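Local coordinates for protein xylooligosaccharide oxidase (Myceliophthora thermophila, PDB 5L6F) that oxidises the C1 hydroxyl of xylooligosaccharides and other sugars to lactones with a bicovalently bound FAD, passing the electrons to molecular oxygen to give hydrogen peroxide, at residues 84-89 / 485-490; 58-63 / 103-108; 264-269 / 284-289. One frame throughout, in Å; residues are numbered along the deposited sequence.

Interaction 1 (84-89 / 485-490). With FAD (flavin-adenine dinucleotide), chain H; XYP (beta-D-xylopyranose), chain G.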
loop_
_atom_site.group_PDB
_atom_site.type_symbol
_atom_site.label_atom_id
_atom_site.label_comp_id
_atom_site.label_asym_id
_atom_site.label_seq_id
_atom_site.Cartn_x
_atom_site.Cartn_y
_atom_site.Cartn_z
ATOM N N GLY A 84 17.153 16.789 -18.682
ATOM C CA GLY A 84 16.708 17.683 -17.631
ATOM C C GLY A 84 15.220 17.591 -17.393
ATOM O O GLY A 84 14.564 18.612 -17.242
ATOM N N VAL A 85 14.675 16.370 -17.353
ATOM C CA VAL A 85 13.291 16.175 -16.931
ATOM C C VAL A 85 13.281 15.236 -15.744
ATOM O O VAL A 85 14.244 14.496 -15.507
ATOM C CB VAL A 85 12.367 15.679 -18.087
ATOM C CG1 VAL A 85 12.346 16.694 -19.231
ATOM C CG2 VAL A 85 12.806 14.321 -18.612
ATOM N N LYS A 86 12.199 15.274 -14.977
ATOM C CA LYS A 86 12.024 14.345 -13.881
ATOM C C LYS A 86 11.563 12.988 -14.429
ATOM O O LYS A 86 11.026 12.914 -15.543
ATOM C CB LYS A 86 11.015 14.895 -12.878
ATOM C CG LYS A 86 11.394 16.237 -12.313
ATOM C CD LYS A 86 12.777 16.267 -11.677
ATOM C CE LYS A 86 13.015 17.616 -10.984
ATOM N NZ LYS A 86 14.336 17.687 -10.276
ATOM N N ALA A 87 11.816 11.923 -13.664
ATOM C CA ALA A 87 11.431 10.563 -14.044
ATOM C C ALA A 87 10.820 9.817 -12.885
ATOM O O ALA A 87 11.281 9.942 -11.762
ATOM C CB ALA A 87 12.639 9.783 -14.553
ATOM N N ASN A 88 9.802 9.014 -13.151
ATOM C CA ASN A 88 9.190 8.187 -12.117
ATOM C C ASN A 88 8.812 6.842 -12.692
ATOM O O ASN A 88 8.317 6.774 -13.826
ATOM C CB ASN A 88 7.918 8.828 -11.547
ATOM C CG ASN A 88 8.113 10.273 -11.195
ATOM O OD1 ASN A 88 7.952 11.140 -12.047
ATOM N ND2 ASN A 88 8.544 10.538 -9.964
ATOM N N PRO A 89 9.054 5.772 -11.921
ATOM C CA PRO A 89 8.599 4.464 -12.306
ATOM C C PRO A 89 7.101 4.305 -12.055
ATOM O O PRO A 89 6.569 4.841 -11.075
ATOM C CB PRO A 89 9.388 3.531 -11.378
ATOM C CG PRO A 89 9.603 4.343 -10.162
ATOM C CD PRO A 89 9.762 5.747 -10.629
ATOM N N LEU A 485 16.017 13.800 -9.233
ATOM C CA LEU A 485 15.555 13.287 -10.498
ATOM C C LEU A 485 14.210 12.561 -10.363
ATOM O O LEU A 485 13.374 12.670 -11.248
ATOM C CB LEU A 485 16.584 12.333 -11.092
ATOM C CG LEU A 485 16.272 11.842 -12.498
ATOM C CD1 LEU A 485 16.500 12.955 -13.485
ATOM C CD2 LEU A 485 17.201 10.706 -12.842
ATOM N N PHE A 486 14.010 11.847 -9.256
ATOM C CA PHE A 486 12.766 11.078 -9.033
ATOM C C PHE A 486 11.692 11.879 -8.314
ATOM O O PHE A 486 10.813 11.313 -7.671
ATOM C CB PHE A 486 13.082 9.778 -8.300
ATOM C CG PHE A 486 14.067 8.921 -9.041
ATOM C CD1 PHE A 486 13.732 8.392 -10.282
ATOM C CD2 PHE A 486 15.302 8.629 -8.504
ATOM C CE1 PHE A 486 14.653 7.623 -10.999
ATOM C CE2 PHE A 486 16.224 7.871 -9.209
ATOM C CZ PHE A 486 15.884 7.347 -10.441
ATOM N N TYR A 487 11.757 13.203 -8.451
ATOM C CA TYR A 487 10.798 14.104 -7.848
ATOM C C TYR A 487 9.329 13.727 -8.097
ATOM O O TYR A 487 8.933 13.344 -9.211
ATOM C CB TYR A 487 11.058 15.563 -8.336
ATOM C CG TYR A 487 10.010 16.511 -7.826
ATOM C CD1 TYR A 487 10.064 16.972 -6.506
ATOM C CD2 TYR A 487 8.924 16.901 -8.626
ATOM C CE1 TYR A 487 9.100 17.815 -6.009
ATOM C CE2 TYR A 487 7.939 17.737 -8.119
ATOM C CZ TYR A 487 8.034 18.193 -6.820
ATOM O OH TYR A 487 7.082 19.020 -6.300
ATOM N N TYR A 488 8.540 13.841 -7.027
ATOM C CA TYR A 488 7.102 13.996 -7.123
ATOM C C TYR A 488 6.665 14.873 -5.955
ATOM O O TYR A 488 7.467 15.110 -5.039
ATOM C CB TYR A 488 6.373 12.656 -7.146
ATOM C CG TYR A 488 6.563 11.757 -5.967
ATOM C CD1 TYR A 488 7.654 10.929 -5.876
ATOM C CD2 TYR A 488 5.599 11.673 -4.971
ATOM C CE1 TYR A 488 7.800 10.051 -4.800
ATOM C CE2 TYR A 488 5.738 10.806 -3.911
ATOM C CZ TYR A 488 6.842 9.988 -3.831
ATOM O OH TYR A 488 6.976 9.093 -2.789
ATOM N N PRO A 489 5.402 15.345 -5.961
ATOM C CA PRO A 489 5.148 16.430 -4.993
ATOM C C PRO A 489 5.141 16.067 -3.507
ATOM O O PRO A 489 5.083 16.968 -2.695
ATOM C CB PRO A 489 3.802 16.996 -5.444
ATOM C CG PRO A 489 3.784 16.704 -6.925
ATOM C CD PRO A 489 4.369 15.314 -7.012
ATOM N N GLN A 490 5.177 14.778 -3.170
ATOM C CA GLN A 490 5.357 14.354 -1.773
ATOM C C GLN A 490 6.610 13.526 -1.593
ATOM O O GLN A 490 6.695 12.708 -0.672
ATOM C CB GLN A 490 4.123 13.606 -1.282
ATOM C CG GLN A 490 2.915 14.517 -1.253
ATOM C CD GLN A 490 1.675 13.848 -0.709
ATOM O OE1 GLN A 490 1.601 12.617 -0.629
ATOM N NE2 GLN A 490 0.703 14.649 -0.332
HETATM P PA FAD H . 2.275 3.040 -8.882
HETATM O O1A FAD H . 2.832 2.460 -10.157
HETATM O O2A FAD H . 1.331 4.194 -9.011
HETATM O O5B FAD H . 3.463 3.395 -7.892
HETATM C C5B FAD H . 3.274 3.999 -6.604
HETATM C C4B FAD H . 4.556 4.703 -6.186
HETATM O O4B FAD H . 5.629 3.753 -6.092
HETATM C C3B FAD H . 4.982 5.779 -7.182
HETATM O O3B FAD H . 5.622 6.831 -6.460
HETATM C C2B FAD H . 5.996 5.047 -8.032
HETATM O O2B FAD H . 6.886 5.931 -8.700
HETATM C C1B FAD H . 6.671 4.122 -7.014
HETATM N N9A FAD H . 7.199 2.927 -7.684
HETATM C C8A FAD H . 6.545 2.044 -8.456
HETATM N N7A FAD H . 7.383 1.105 -8.947
HETATM C C5A FAD H . 8.601 1.410 -8.430
HETATM C C6A FAD H . 9.944 0.835 -8.549
HETATM N N6A FAD H . 10.064 -0.274 -9.293
HETATM N N1A FAD H . 10.959 1.453 -7.921
HETATM C C2A FAD H . 10.789 2.535 -7.153
HETATM N N3A FAD H . 9.566 3.144 -7.000
HETATM C C4A FAD H . 8.482 2.598 -7.618
HETATM N N1 FAD H . -2.469 -1.141 -0.132
HETATM C C2 FAD H . -2.320 -1.954 0.968
HETATM O O2 FAD H . -1.351 -1.707 1.778
HETATM N N3 FAD H . -3.179 -3.010 1.166
HETATM C C4 FAD H . -4.179 -3.349 0.320
HETATM O O4 FAD H . -4.982 -4.333 0.532
HETATM C C4X FAD H . -4.376 -2.511 -0.883
HETATM N N5 FAD H . -5.347 -2.756 -1.800
HETATM C C5X FAD H . -5.494 -1.969 -2.925
HETATM C C6 FAD H . -6.485 -2.237 -3.873
HETATM C C7 FAD H . -6.609 -1.397 -5.003
HETATM C C7M FAD H . -7.673 -1.645 -6.032
HETATM C C8 FAD H . -5.668 -0.255 -5.248
HETATM C C8M FAD H . -5.732 0.585 -6.515
HETATM C C9 FAD H . -4.680 -0.014 -4.308
HETATM C C9A FAD H . -4.571 -0.808 -3.154
HETATM N N10 FAD H . -3.584 -0.552 -2.188
HETATM C C10 FAD H . -3.443 -1.373 -1.056
HETATM C "C1'" FAD H . -2.652 0.567 -2.304
HETATM C "C2'" FAD H . -1.366 0.212 -2.968
HETATM O "O2'" FAD H . -0.610 -0.523 -2.022
HETATM C "C3'" FAD H . -0.651 1.511 -3.303
HETATM O "O3'" FAD H . -1.482 2.335 -4.128
HETATM C "C4'" FAD H . 0.644 1.165 -4.043
HETATM O "O4'" FAD H . 1.596 2.194 -3.810
HETATM C "C5'" FAD H . 0.398 0.967 -5.515
HETATM O "O5'" FAD H . 1.574 0.372 -6.143
HETATM P P FAD H . 1.614 0.381 -7.735
HETATM O O1P FAD H . 2.937 -0.142 -8.197
HETATM O O2P FAD H . 0.365 -0.246 -8.252
HETATM O O3P FAD H . 1.463 1.949 -8.011
HETATM O O1 XYP G . 7.979 20.171 -12.418
HETATM C C1 XYP G . 8.887 20.821 -11.542
HETATM C C2 XYP G . 8.128 21.135 -10.260
HETATM C C3 XYP G . 9.040 21.856 -9.297
HETATM C C4 XYP G . 10.285 21.015 -9.094
HETATM C C5 XYP G . 10.970 20.622 -10.392
HETATM O O2 XYP G . 6.988 21.951 -10.516
HETATM O O3 XYP G . 8.374 22.086 -8.048
HETATM O O4 XYP G . 11.172 21.828 -8.374
HETATM O O5 XYP G . 10.033 19.992 -11.267
#

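Interaction 2 (58-63 / 103-108). With XYP (beta-D-xylopyranose), chain G.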
loop_
_atom_site.group_PDB
_atom_site.type_symbol
_atom_site.label_atom_id
_atom_site.label_comp_id
_atom_site.label_asym_id
_atom_site.label_seq_id
_atom_site.Cartn_x
_atom_site.Cartn_y
_atom_site.Cartn_z
ATOM N N PRO A 58 -5.650 12.644 -13.737
ATOM C CA PRO A 58 -4.860 12.316 -14.879
ATOM C C PRO A 58 -3.700 13.295 -14.973
ATOM O O PRO A 58 -3.815 14.459 -14.543
ATOM C CB PRO A 58 -5.820 12.503 -16.036
ATOM C CG PRO A 58 -6.704 13.622 -15.578
ATOM C CD PRO A 58 -6.852 13.415 -14.097
ATOM N N TYR A 59 -2.578 12.816 -15.483
ATOM C CA TYR A 59 -1.475 13.684 -15.825
ATOM C C TYR A 59 -0.935 13.296 -17.197
ATOM O O TYR A 59 -1.066 12.143 -17.614
ATOM C CB TYR A 59 -0.374 13.649 -14.771
ATOM C CG TYR A 59 -0.804 14.183 -13.426
ATOM C CD1 TYR A 59 -1.104 15.536 -13.254
ATOM C CD2 TYR A 59 -0.923 13.337 -12.322
ATOM C CE1 TYR A 59 -1.524 16.024 -12.025
ATOM C CE2 TYR A 59 -1.333 13.813 -11.092
ATOM C CZ TYR A 59 -1.611 15.155 -10.947
ATOM O OH TYR A 59 -2.008 15.634 -9.738
ATOM N N THR A 60 -0.366 14.273 -17.895
ATOM C CA THR A 60 0.236 14.053 -19.206
ATOM C C THR A 60 1.763 13.959 -19.093
ATOM O O THR A 60 2.429 14.965 -18.884
ATOM C CB THR A 60 -0.176 15.152 -20.176
ATOM O OG1 THR A 60 -1.603 15.219 -20.201
ATOM C CG2 THR A 60 0.336 14.875 -21.568
ATOM N N PRO A 61 2.315 12.745 -19.228
ATOM C CA PRO A 61 3.769 12.562 -19.160
ATOM C C PRO A 61 4.505 13.240 -20.304
ATOM O O PRO A 61 3.934 13.485 -21.356
ATOM C CB PRO A 61 3.948 11.040 -19.231
ATOM C CG PRO A 61 2.614 10.467 -18.902
ATOM C CD PRO A 61 1.610 11.461 -19.380
ATOM N N ALA A 62 5.761 13.567 -20.079
ATOM C CA ALA A 62 6.633 14.038 -21.147
ATOM C C ALA A 62 6.800 12.938 -22.191
ATOM O O ALA A 62 6.765 13.183 -23.383
ATOM C CB ALA A 62 7.974 14.449 -20.573
ATOM N N ALA A 63 6.954 11.716 -21.707
ATOM C CA ALA A 63 7.176 10.547 -22.549
ATOM C C ALA A 63 6.962 9.328 -21.678
ATOM O O ALA A 63 6.971 9.423 -20.445
ATOM C CB ALA A 63 8.582 10.544 -23.095
ATOM N N GLY A 103 2.744 12.794 -10.521
ATOM C CA GLY A 103 1.932 13.689 -9.676
ATOM C C GLY A 103 1.743 15.101 -10.224
ATOM O O GLY A 103 1.235 15.999 -9.538
ATOM N N GLU A 104 2.151 15.280 -11.477
ATOM C CA GLU A 104 2.043 16.541 -12.196
ATOM C C GLU A 104 2.389 16.203 -13.652
ATOM O O GLU A 104 2.914 15.117 -13.927
ATOM C CB GLU A 104 2.965 17.608 -11.614
ATOM C CG GLU A 104 4.433 17.223 -11.666
ATOM C CD GLU A 104 5.371 18.301 -11.163
ATOM O OE1 GLU A 104 4.892 19.275 -10.546
ATOM O OE2 GLU A 104 6.595 18.166 -11.365
ATOM N N ASP A 105 2.105 17.119 -14.571
ATOM C CA ASP A 105 2.447 16.907 -15.970
ATOM C C ASP A 105 3.951 16.964 -16.177
ATOM O O ASP A 105 4.675 17.610 -15.406
ATOM C CB ASP A 105 1.816 17.974 -16.859
ATOM C CG ASP A 105 0.313 17.911 -16.903
ATOM O OD1 ASP A 105 -0.302 16.862 -16.647
ATOM O OD2 ASP A 105 -0.276 18.951 -17.245
ATOM N N GLY A 106 4.398 16.286 -17.233
ATOM C CA GLY A 106 5.682 16.519 -17.847
ATOM C C GLY A 106 6.858 15.727 -17.344
ATOM O O GLY A 106 7.985 16.117 -17.588
ATOM N N HIS A 107 6.611 14.597 -16.693
ATOM C CA HIS A 107 7.707 13.720 -16.271
ATOM C C HIS A 107 7.857 12.601 -17.278
ATOM O O HIS A 107 6.896 12.228 -17.940
ATOM C CB HIS A 107 7.415 13.077 -14.908
ATOM C CG HIS A 107 7.407 14.039 -13.770
ATOM N ND1 HIS A 107 7.721 13.663 -12.479
ATOM C CD2 HIS A 107 7.142 15.368 -13.722
ATOM C CE1 HIS A 107 7.615 14.714 -11.681
ATOM N NE2 HIS A 107 7.243 15.750 -12.403
ATOM N N LEU A 108 9.068 12.049 -17.352
ATOM C CA LEU A 108 9.284 10.761 -18.010
ATOM C C LEU A 108 8.701 9.678 -17.126
ATOM O O LEU A 108 9.095 9.553 -15.961
ATOM C CB LEU A 108 10.785 10.497 -18.232
ATOM C CG LEU A 108 11.129 9.095 -18.731
ATOM C CD1 LEU A 108 10.508 8.908 -20.104
ATOM C CD2 LEU A 108 12.638 8.871 -18.749
HETATM O O1 XYP G . 7.979 20.171 -12.418
HETATM C C1 XYP G . 8.887 20.821 -11.542
HETATM C C2 XYP G . 8.128 21.135 -10.260
HETATM C C3 XYP G . 9.040 21.856 -9.297
HETATM C C4 XYP G . 10.285 21.015 -9.094
HETATM C C5 XYP G . 10.970 20.622 -10.392
HETATM O O2 XYP G . 6.988 21.951 -10.516
HETATM O O3 XYP G . 8.374 22.086 -8.048
HETATM O O4 XYP G . 11.172 21.828 -8.374
HETATM O O5 XYP G . 10.033 19.992 -11.267
HETATM O O HOH W 1 -3.127 16.946 -16.192
HETATM O O HOH W 2 0.083 18.222 -9.451
#

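Interaction 3 (264-269 / 284-289). With NAG (2-acetamido-2-deoxy-beta-D-glucopyranose), chain K; XYP (beta-D-xylopyranose), chain E.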
loop_
_atom_site.group_PDB
_atom_site.type_symbol
_atom_site.label_atom_id
_atom_site.label_comp_id
_atom_site.label_asym_id
_atom_site.label_seq_id
_atom_site.Cartn_x
_atom_site.Cartn_y
_atom_site.Cartn_z
ATOM N N GLY A 264 -5.660 -10.398 22.523
ATOM C CA GLY A 264 -6.806 -11.229 22.226
ATOM C C GLY A 264 -6.760 -11.868 20.840
ATOM O O GLY A 264 -7.387 -12.895 20.615
ATOM N N MET A 265 -6.034 -11.258 19.906
ATOM C CA MET A 265 -6.070 -11.718 18.514
ATOM C C MET A 265 -4.909 -12.666 18.273
ATOM O O MET A 265 -3.769 -12.254 18.378
ATOM C CB MET A 265 -6.057 -10.547 17.517
ATOM C CG MET A 265 -6.461 -11.000 16.121
ATOM S SD MET A 265 -7.058 -9.764 14.975
ATOM C CE MET A 265 -5.524 -9.224 14.294
ATOM N N PRO A 266 -5.191 -13.940 17.964
ATOM C CA PRO A 266 -4.076 -14.862 17.790
ATOM C C PRO A 266 -3.350 -14.635 16.483
ATOM O O PRO A 266 -3.868 -13.976 15.569
ATOM C CB PRO A 266 -4.752 -16.224 17.821
ATOM C CG PRO A 266 -6.106 -15.974 17.262
ATOM C CD PRO A 266 -6.489 -14.598 17.732
ATOM N N GLU A 267 -2.142 -15.161 16.406
ATOM C CA GLU A 267 -1.295 -14.955 15.251
ATOM C C GLU A 267 -1.981 -15.335 13.952
ATOM O O GLU A 267 -1.789 -14.665 12.952
ATOM C CB GLU A 267 0.014 -15.743 15.406
ATOM C CG GLU A 267 0.917 -15.153 16.486
ATOM C CD GLU A 267 2.243 -15.874 16.632
ATOM O OE1 GLU A 267 2.459 -16.900 15.939
ATOM O OE2 GLU A 267 3.062 -15.426 17.461
ATOM N N GLU A 268 -2.781 -16.394 13.979
ATOM C CA GLU A 268 -3.407 -16.950 12.785
ATOM C C GLU A 268 -4.594 -16.142 12.265
ATOM O O GLU A 268 -5.082 -16.407 11.162
ATOM C CB GLU A 268 -3.906 -18.375 13.073
ATOM C CG GLU A 268 -2.822 -19.367 13.450
ATOM C CD GLU A 268 -2.507 -19.412 14.939
ATOM O OE1 GLU A 268 -3.076 -18.643 15.751
ATOM O OE2 GLU A 268 -1.676 -20.267 15.293
ATOM N N MET A 269 -5.062 -15.171 13.046
ATOM C CA MET A 269 -6.240 -14.394 12.706
ATOM C C MET A 269 -5.823 -13.044 12.123
ATOM O O MET A 269 -4.915 -12.396 12.632
ATOM C CB MET A 269 -7.090 -14.172 13.982
ATOM C CG MET A 269 -8.353 -13.350 13.795
ATOM S SD MET A 269 -9.362 -13.259 15.295
ATOM C CE MET A 269 -9.838 -14.972 15.493
ATOM N N GLY A 284 -12.714 -11.031 8.402
ATOM C CA GLY A 284 -11.511 -11.740 8.766
ATOM C C GLY A 284 -11.094 -12.809 7.780
ATOM O O GLY A 284 -11.878 -13.264 6.931
ATOM N N LEU A 285 -9.834 -13.190 7.901
ATOM C CA LEU A 285 -9.307 -14.375 7.275
ATOM C C LEU A 285 -8.459 -15.078 8.337
ATOM O O LEU A 285 -7.439 -14.541 8.800
ATOM C CB LEU A 285 -8.463 -14.047 6.046
ATOM C CG LEU A 285 -8.141 -15.252 5.142
ATOM C CD1 LEU A 285 -9.396 -15.682 4.398
ATOM C CD2 LEU A 285 -6.998 -15.020 4.169
ATOM N N TYR A 286 -8.887 -16.279 8.696
ATOM C CA TYR A 286 -8.225 -17.083 9.717
ATOM C C TYR A 286 -7.395 -18.149 9.017
ATOM O O TYR A 286 -7.911 -18.864 8.157
ATOM C CB TYR A 286 -9.263 -17.718 10.633
ATOM C CG TYR A 286 -8.653 -18.492 11.778
ATOM C CD1 TYR A 286 -8.162 -17.831 12.904
ATOM C CD2 TYR A 286 -8.536 -19.874 11.716
ATOM C CE1 TYR A 286 -7.590 -18.531 13.948
ATOM C CE2 TYR A 286 -7.942 -20.589 12.753
ATOM C CZ TYR A 286 -7.478 -19.897 13.865
ATOM O OH TYR A 286 -6.902 -20.590 14.888
ATOM N N HIS A 287 -6.109 -18.225 9.367
ATOM C CA HIS A 287 -5.197 -19.189 8.763
ATOM C C HIS A 287 -5.337 -20.547 9.463
ATOM O O HIS A 287 -4.509 -20.959 10.279
ATOM C CB HIS A 287 -3.764 -18.655 8.791
ATOM C CG HIS A 287 -3.530 -17.518 7.850
ATOM N ND1 HIS A 287 -2.351 -17.372 7.150
ATOM C CD2 HIS A 287 -4.317 -16.481 7.479
ATOM C CE1 HIS A 287 -2.416 -16.289 6.402
ATOM N NE2 HIS A 287 -3.591 -15.721 6.590
ATOM N N GLY A 288 -6.417 -21.218 9.114
ATOM C CA GLY A 288 -6.822 -22.458 9.723
ATOM C C GLY A 288 -8.242 -22.788 9.281
ATOM O O GLY A 288 -8.832 -22.076 8.460
ATOM N N ASN A 289 -8.789 -23.874 9.819
ATOM C CA ASN A 289 -10.114 -24.330 9.420
ATOM C C ASN A 289 -11.206 -23.685 10.263
ATOM O O ASN A 289 -10.920 -22.914 11.183
ATOM C CB ASN A 289 -10.196 -25.872 9.462
ATOM C CG ASN A 289 -9.925 -26.443 10.844
ATOM O OD1 ASN A 289 -10.291 -25.856 11.861
ATOM N ND2 ASN A 289 -9.280 -27.630 10.880
HETATM C C1 NAG K . -8.941 -28.296 12.124
HETATM C C2 NAG K . -8.980 -29.797 11.804
HETATM C C3 NAG K . -8.442 -30.631 12.956
HETATM C C4 NAG K . -7.074 -30.114 13.360
HETATM C C5 NAG K . -7.178 -28.630 13.718
HETATM C C6 NAG K . -5.817 -28.065 14.097
HETATM C C7 NAG K . -10.644 -30.777 10.282
HETATM C C8 NAG K . -12.084 -31.140 10.024
HETATM N N2 NAG K . -10.337 -30.201 11.450
HETATM O O3 NAG K . -8.327 -31.979 12.557
HETATM O O4 NAG K . -6.604 -30.893 14.446
HETATM O O5 NAG K . -7.672 -27.892 12.614
HETATM O O6 NAG K . -5.926 -26.675 14.304
HETATM O O7 NAG K . -9.808 -31.024 9.413
HETATM C C1 XYP E . -9.385 -11.693 27.698
HETATM C C2 XYP E . -7.865 -11.905 27.658
HETATM C C3 XYP E . -7.138 -10.774 26.929
HETATM C C4 XYP E . -7.882 -10.341 25.665
HETATM C C5 XYP E . -9.341 -10.068 25.980
HETATM O O2 XYP E . -7.322 -12.023 28.996
HETATM O O3 XYP E . -5.823 -11.265 26.630
HETATM O O4 XYP E . -7.280 -9.170 25.119
HETATM O O5 XYP E . -9.936 -11.287 26.420
HETATM O O HOH W 3 -5.631 -19.325 16.624
#

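Interaction 1 (84-89 / 485-490)
Leu-485 O is gripped by two neighbouring residues of 84-89, Lys-86 and Ala-87. Ala-87 N gives it a nearly straight hydrogen bond of 3.0 Å (168° at the hydrogen). Lys-86 CA adds a C-H...O contact to the same oxygen at 3.4 Å. A second C-H...O contact runs the other way, from Phe-486 CA to Ala-87 O at 3.3 Å. Ala-87 O also sits at the edge of the Phe-486 ring, near CD1.

Asn-88 adds a side-chain hydrogen bond: its ND2 reaches Tyr-487 O at 2.9 Å. The acceptor lies in the amide plane of Asn-88, but the donor stands well above the carbonyl plane of Tyr-487. Asn-88 OD1 is bonded to His-107 ND1, so both ends of the amide are used and its rotation is fixed.

The Lys-86 chain bends about its CB-CG bond (chi2 -55°). This carries CD to 3.8 Å from Tyr-487 CB, while NZ goes on to Glu-484 O. Lys-86 CE and one face of the Tyr-487 ring both touch a bound xylose that lies away from the substrate-binding residues.

At the other end, Pro-89 O accepts a 2.6 Å hydrogen bond from O2B of the FAD ribose. Pro-89 CG packs on the adenine, 3.3 Å from FAD C4A. The Tyr-488 ring has FAD O3B over one face, and its hydroxyl is bonded to Ser-215.

Residues 485-490, in the berberine-like region, are thus bonded mainly through backbone carbonyls to the FAD-binding domain. Segment 84-89 satisfies two carbonyls of buried residues, Leu-485 and Tyr-487, and also holds the FAD ribose.

Interaction 2 (58-63 / 103-108)
Tyr-59 has CG beside its own backbone N (chi1 -65°), which lays its ring over the peptide joining Gly-103 to Glu-104. Asp-105 has nearly the same first torsion (chi1 -66°), and this turns its carboxylate back to the chain of Tyr-59 and Thr-60. Glu-104 N lies 3.5 Å above the Tyr-59 ring plane, over the centre. Gly-103 C is over the same face, nearer the rim. Asp-105 OD1 lies at the ring edge, in its plane.

Thr-60 N gives Asp-105 OD1 an almost straight hydrogen bond of 2.9 Å, arriving from above the carboxylate plane. A water donates to the same oxygen and to Pro-58 O. Backbone bonds continue the contact: Gly-106 N to Thr-60 O at 2.9 Å, then Ala-62 N to His-107 O at 2.8 Å. Gly-103 and Gly-106 both have positive phi, which favours glycine.

Glu-104 CB leaves the chain away from 58-63, and the extended chain carries the carboxylate to the bound xylose. Its OE2 takes a 2.7 Å hydrogen bond from His-107 NE2 on the anti lone pair, and another from xylose O1. The His-107 ring is also held by Asn-88.

A serine in place of Tyr-59 would probably leave the Gly-103 to Glu-104 peptide without its aromatic cover and open a gap there.

In this PCMH-type FAD-binding domain the two loops run side by side into parallel strands 63-65 and 108-111 of the small mixed sheet. There Ala-63 CB meets Leu-108 CD1 at 3.9 Å. Helix 26-33 touches both residues, helix 45-50 packs on Pro-61, and helix 70-83 packs on Leu-108.

Interaction 3 (264-269 / 284-289)
Pro-266 meets the Tyr-286 ring at its edge, while Glu-268 and Met-269 approach it obliquely. Pro-266 CG lies near the ring plane, 4.4 Å from Tyr-286 CE1. A water also lies at the edge, in plane with the ring. Glu-268 CB makes an off-centre CH-pi contact, 4.2 Å from the ring centroid. Met-269 CB completes the group, 4.0 Å from Tyr-286 CD1.

The first torsion of Tyr-286 sets CG opposite its backbone N (chi1 -176°), which swings the ring alongside the loop. Glu-268 bends about its CB-CG bond (chi2 88°), and its OE1 accepts a hydrogen bond from the edge water. That water is also hydrogen-bonded to Tyr-286 OH, so the phenol and the carboxylate are joined through it.

The direct polar link is His-287 N to Glu-268 O, 2.8 Å and nearly straight at 174°. Tyr-286 CA adds a C-H...O contact to the same carbonyl oxygen. Pro-266 to Met-269 form a type I turn, closed by Met-269 N to Pro-266 O at 3.0 Å. His-287 is the centre of an inverse gamma turn.

Asn-289 carries an N-linked glycan, and its OD1 caps the start of helix 290-304. That helix touches Tyr-286 through Ala-292, Leu-293 and Ala-296. Met-269 and Tyr-286 form an antiparallel non-hydrogen-bonded pair at the open end of the hairpin of strands 269-275 and 280-286, and strand 234-240 flanks strand 280-286 in the large antiparallel sheet.

Interactions 1 and 2 are neighbours, with centres about 10 Å apart. Strand 108-111 lies between strands 63-65 and 87-90, so both contacts border the same small sheet. Asn-88 and His-107 join them by a probable side-chain hydrogen bond, and both touch the same xylose. Interaction 1 is buried and borders FAD. Interaction 2 is only partly buried and uses waters and a carboxylate. Interaction 3 stands apart, its centre about 41 Å from that of interaction 1, on the opposite side of the chain's centre. It is also partly buried, but it joins the two ends of a local hairpin, whereas interaction 1 joins segments nearly 400 residues apart.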